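Local coordinates for protein leucyl-tRNA synthetase subunit alpha (Aquifex aeolicus, PDB 3PZ5) that forms the CP1 editing domain of leucyl-tRNA synthetase, which probably hydrolyses tRNA(Leu) charged with the wrong amino acid, at residues 65-68 with 69-73; 177-180 with 181-184. The protein carries 1 engineered substitution. All coordinates share one frame; numbering follows the deposited sequence.

Interaction 1 (65-68 with 69-73)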
loop_
_atom_site.group_PDB
_atom_site.type_symbol
_atom_site.label_atom_id
_atom_site.label_comp_id
_atom_site.label_asym_id
_atom_site.label_seq_id
_atom_site.Cartn_x
_atom_site.Cartn_y
_atom_site.Cartn_z
ATOM N N CYS A 65 -10.778 -13.285 -10.521
ATOM C CA CYS A 65 -10.873 -14.714 -10.849
ATOM C C CYS A 65 -10.220 -15.514 -9.723
ATOM O O CYS A 65 -8.993 -15.526 -9.590
ATOM C CB CYS A 65 -10.204 -15.003 -12.205
ATOM S SG CYS A 65 -10.392 -16.687 -12.855
ATOM N N TYR A 66 -11.047 -16.164 -8.906
ATOM C CA TYR A 66 -10.578 -16.830 -7.689
ATOM C C TYR A 66 -9.487 -17.868 -7.939
ATOM O O TYR A 66 -8.465 -17.880 -7.248
ATOM C CB TYR A 66 -11.737 -17.468 -6.917
ATOM C CG TYR A 66 -11.295 -18.081 -5.608
ATOM C CD1 TYR A 66 -11.050 -17.283 -4.493
ATOM C CD2 TYR A 66 -11.101 -19.458 -5.488
ATOM C CE1 TYR A 66 -10.633 -17.840 -3.289
ATOM C CE2 TYR A 66 -10.682 -20.024 -4.292
ATOM C CZ TYR A 66 -10.450 -19.209 -3.196
ATOM O OH TYR A 66 -10.038 -19.760 -2.004
ATOM N N SER A 67 -9.720 -18.738 -8.919
ATOM C CA SER A 67 -8.753 -19.755 -9.315
ATOM C C SER A 67 -7.416 -19.139 -9.736
ATOM O O SER A 67 -6.350 -19.673 -9.418
ATOM C CB SER A 67 -9.327 -20.614 -10.445
ATOM O OG SER A 67 -8.310 -21.375 -11.073
ATOM N N ASP A 68 -7.485 -18.013 -10.444
ATOM C CA ASP A 68 -6.294 -17.292 -10.886
ATOM C C ASP A 68 -5.468 -16.773 -9.705
ATOM O O ASP A 68 -4.239 -16.828 -9.733
ATOM C CB ASP A 68 -6.690 -16.141 -11.815
ATOM C CG ASP A 68 -5.530 -15.637 -12.645
ATOM O OD1 ASP A 68 -4.636 -14.956 -12.093
ATOM O OD2 ASP A 68 -5.517 -15.923 -13.862
ATOM N N VAL A 69 -6.150 -16.278 -8.674
ATOM C CA VAL A 69 -5.493 -15.800 -7.457
ATOM C C VAL A 69 -4.897 -16.965 -6.655
ATOM O O VAL A 69 -3.758 -16.889 -6.191
ATOM C CB VAL A 69 -6.456 -14.951 -6.585
ATOM C CG1 VAL A 69 -5.839 -14.637 -5.234
ATOM C CG2 VAL A 69 -6.830 -13.661 -7.305
ATOM N N GLU A 70 -5.671 -18.040 -6.513
ATOM C CA GLU A 70 -5.196 -19.278 -5.892
ATOM C C GLU A 70 -3.954 -19.843 -6.614
ATOM O O GLU A 70 -3.057 -20.386 -5.970
ATOM C CB GLU A 70 -6.331 -20.314 -5.831
ATOM C CG GLU A 70 -6.053 -21.559 -4.964
ATOM C CD GLU A 70 -6.437 -21.403 -3.479
ATOM O OE1 GLU A 70 -7.057 -20.379 -3.102
ATOM O OE2 GLU A 70 -6.118 -22.323 -2.685
ATOM N N ASN A 71 -3.903 -19.692 -7.939
ATOM C CA ASN A 71 -2.733 -20.087 -8.735
ATOM C C ASN A 71 -1.496 -19.242 -8.461
ATOM O O ASN A 71 -0.371 -19.747 -8.483
ATOM C CB ASN A 71 -3.049 -20.045 -10.231
ATOM C CG ASN A 71 -3.633 -21.348 -10.744
ATOM O OD1 ASN A 71 -4.132 -22.175 -9.974
ATOM N ND2 ASN A 71 -3.573 -21.540 -12.058
ATOM N N PHE A 72 -1.716 -17.950 -8.223
ATOM C CA PHE A 72 -0.645 -17.024 -7.873
ATOM C C PHE A 72 -0.045 -17.394 -6.517
ATOM O O PHE A 72 1.170 -17.537 -6.396
ATOM C CB PHE A 72 -1.172 -15.578 -7.884
ATOM C CG PHE A 72 -0.204 -14.560 -7.335
ATOM C CD1 PHE A 72 0.842 -14.077 -8.114
ATOM C CD2 PHE A 72 -0.352 -14.069 -6.041
ATOM C CE1 PHE A 72 1.731 -13.126 -7.608
ATOM C CE2 PHE A 72 0.536 -13.121 -5.528
ATOM C CZ PHE A 72 1.577 -12.653 -6.312
ATOM N N VAL A 73 -0.909 -17.563 -5.517
ATOM C CA VAL A 73 -0.503 -17.932 -4.155
ATOM C C VAL A 73 0.306 -19.227 -4.143
ATOM O O VAL A 73 1.407 -19.264 -3.591
ATOM C CB VAL A 73 -1.730 -18.056 -3.212
ATOM C CG1 VAL A 73 -1.330 -18.621 -1.849
ATOM C CG2 VAL A 73 -2.412 -16.706 -3.052
#

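Interaction 2 (177-180 with 181-184)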
loop_
_atom_site.group_PDB
_atom_site.type_symbol
_atom_site.label_atom_id
_atom_site.label_comp_id
_atom_site.label_asym_id
_atom_site.label_seq_id
_atom_site.Cartn_x
_atom_site.Cartn_y
_atom_site.Cartn_z
ATOM N N GLY A 177 2.284 21.791 3.603
ATOM C CA GLY A 177 3.251 22.806 4.035
ATOM C C GLY A 177 4.112 22.384 5.213
ATOM O O GLY A 177 5.152 22.987 5.493
ATOM N N LEU A 178 3.668 21.351 5.911
ATOM C CA LEU A 178 4.385 20.787 7.040
ATOM C C LEU A 178 5.596 20.025 6.506
ATOM O O LEU A 178 5.522 19.416 5.434
ATOM C CB LEU A 178 3.439 19.827 7.762
ATOM C CG LEU A 178 3.254 19.716 9.274
ATOM C CD1 LEU A 178 3.251 21.059 9.991
ATOM C CD2 LEU A 178 1.950 18.967 9.542
ATOM N N ASP A 179 6.713 20.062 7.226
ATOM C CA ASP A 179 7.843 19.210 6.863
ATOM C C ASP A 179 7.517 17.757 7.214
ATOM O O ASP A 179 6.809 17.492 8.191
ATOM C CB ASP A 179 9.145 19.662 7.526
ATOM C CG ASP A 179 9.187 19.361 9.017
ATOM O OD1 ASP A 179 9.751 18.307 9.394
ATOM O OD2 ASP A 179 8.659 20.183 9.806
ATOM N N SER A 180 8.046 16.834 6.413
ATOM C CA SER A 180 7.665 15.417 6.450
ATOM C C SER A 180 7.973 14.669 7.751
ATOM O O SER A 180 7.210 13.787 8.145
ATOM C CB SER A 180 8.245 14.670 5.242
ATOM O OG SER A 180 9.656 14.785 5.176
ATOM N N GLU A 181 9.073 15.009 8.417
ATOM C CA GLU A 181 9.410 14.355 9.686
ATOM C C GLU A 181 8.485 14.789 10.825
ATOM O O GLU A 181 8.135 13.977 11.690
ATOM C CB GLU A 181 10.877 14.569 10.056
ATOM C CG GLU A 181 11.863 13.826 9.153
ATOM C CD GLU A 181 11.859 12.313 9.360
ATOM O OE1 GLU A 181 11.994 11.853 10.519
ATOM O OE2 GLU A 181 11.742 11.580 8.354
ATOM N N THR A 182 8.094 16.064 10.813
ATOM C CA THR A 182 7.086 16.596 11.733
ATOM C C THR A 182 5.715 15.991 11.421
ATOM O O THR A 182 4.959 15.639 12.333
ATOM C CB THR A 182 7.016 18.154 11.655
ATOM O OG1 THR A 182 8.201 18.727 12.225
ATOM C CG2 THR A 182 5.795 18.711 12.389
ATOM N N ALA A 183 5.411 15.867 10.129
ATOM C CA ALA A 183 4.124 15.351 9.656
ATOM C C ALA A 183 3.845 13.905 10.080
ATOM O O ALA A 183 2.690 13.532 10.279
ATOM C CB ALA A 183 4.032 15.486 8.146
ATOM N N LYS A 184 4.900 13.101 10.212
ATOM C CA LYS A 184 4.772 11.721 10.673
ATOM C C LYS A 184 3.998 11.640 11.982
ATOM O O LYS A 184 3.033 10.884 12.088
ATOM C CB LYS A 184 6.146 11.073 10.851
ATOM C CG LYS A 184 6.794 10.599 9.568
ATOM C CD LYS A 184 8.182 10.056 9.842
ATOM C CE LYS A 184 8.899 9.709 8.558
ATOM N NZ LYS A 184 10.274 9.224 8.834
HETATM O O HOH W 1 10.375 12.194 6.088
#

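Interaction 1 (65-68 with 69-73)
Glu70 N donates to Tyr66 O over 2.9 Å, an almost straight bond (173°), and the side chains of the same two residues run side by side, pointing the same way. The phenol OH of Tyr66 ends 3.2 Å from Glu70 OE1, which also lies 3.6 Å from Tyr66 CZ; the carboxylate is turned 34° from the ring plane and approaches it obliquely. Both side chains leave the backbone with CG anti to N (chi1 -176° in Tyr66), and Glu70 then bends at its second torsion to bring OE1 back beside the phenol. These are the first two turns of helix 66-78, with Cys65 in the N-cap position. Cys65 O starts the i to i+4 ladder by accepting from Val69 N at 3.1 Å, and Val69 CG2 packs against the same oxygen at 3.7 Å. Val69 is buried, its side chain meeting Val51 and Ala55 of helix 50-60 and Val93 and Leu95 of strand 92-100. On the exposed side, Asn71 N bonds to Ser67 O at 2.9 Å and Asn71 CB rests 3.4 Å from that oxygen. Phe72 N continues the ladder to Asp68 O, while the Phe72 side chain heads away from 65-68 and touches Val93.

Interaction 2 (177-180 with 181-184)
Asp179 O accepts from Ala183 N at 2.9 Å, in the carbonyl plane, and Ser180 O takes Lys184 N one residue on, so the chain passes from an extended Leu178-Asp179 segment straight into helical turns. Asp179 is the N-cap. Its first torsion, 73°, sets CG between the backbone N and the carbonyl carbon, which turns the carboxylate back over the start of the helix. There OD1 receives Thr182 N at 3.1 Å from above the carboxylate plane, 51° out of it, while OD2 is met on its syn side by Thr182 OG1 at 2.9 Å. Two bonds to one residue thus fix the rotation of the carboxylate, whose negative charge probably also suits the positive end of the helix dipole. A valine at Thr182 would probably keep the backbone cap but leave Asp179 OD2 without its hydroxyl mate and the carboxylate freer to turn. Next to the cap, Leu178 CG packs 4.1 Å from Thr182 CG2, the two side chains crossing at about a right angle. Glu181 OE2 pairs with Lys184 NZ in a 2.8 Å salt bridge and also accepts from a water that Ser180 OG contacts as donor. Ser180 OG further accepts from Gly167 N, and Ser180 and Ala183 lean on Leu169, placing the start of helix 180-193 against strand 168-169, one of the two short strands of the small antiparallel sheet.

In the fold
Both contacts lie at the N-terminal ends of helices, but they sit on opposite sides of the chain's centre, with their own centres about 40 Å apart and no touch between them. Each is partly buried, with one apolar flank turned inward: interaction 1 packs against helix 50-60 and strand 92-100 of the main sheet, interaction 2 against strand 168-169 and nearby loops. They share no element of secondary structure. The side-chain acceptor at the start of helix 66-78 comes from Glu59, outside the contact, whereas Asp179 caps its own helix. The hydrogen bonds assigned between 65-68 and 69-73 run from backbone to backbone; in 177-184 a salt bridge and a bridging water join the cap.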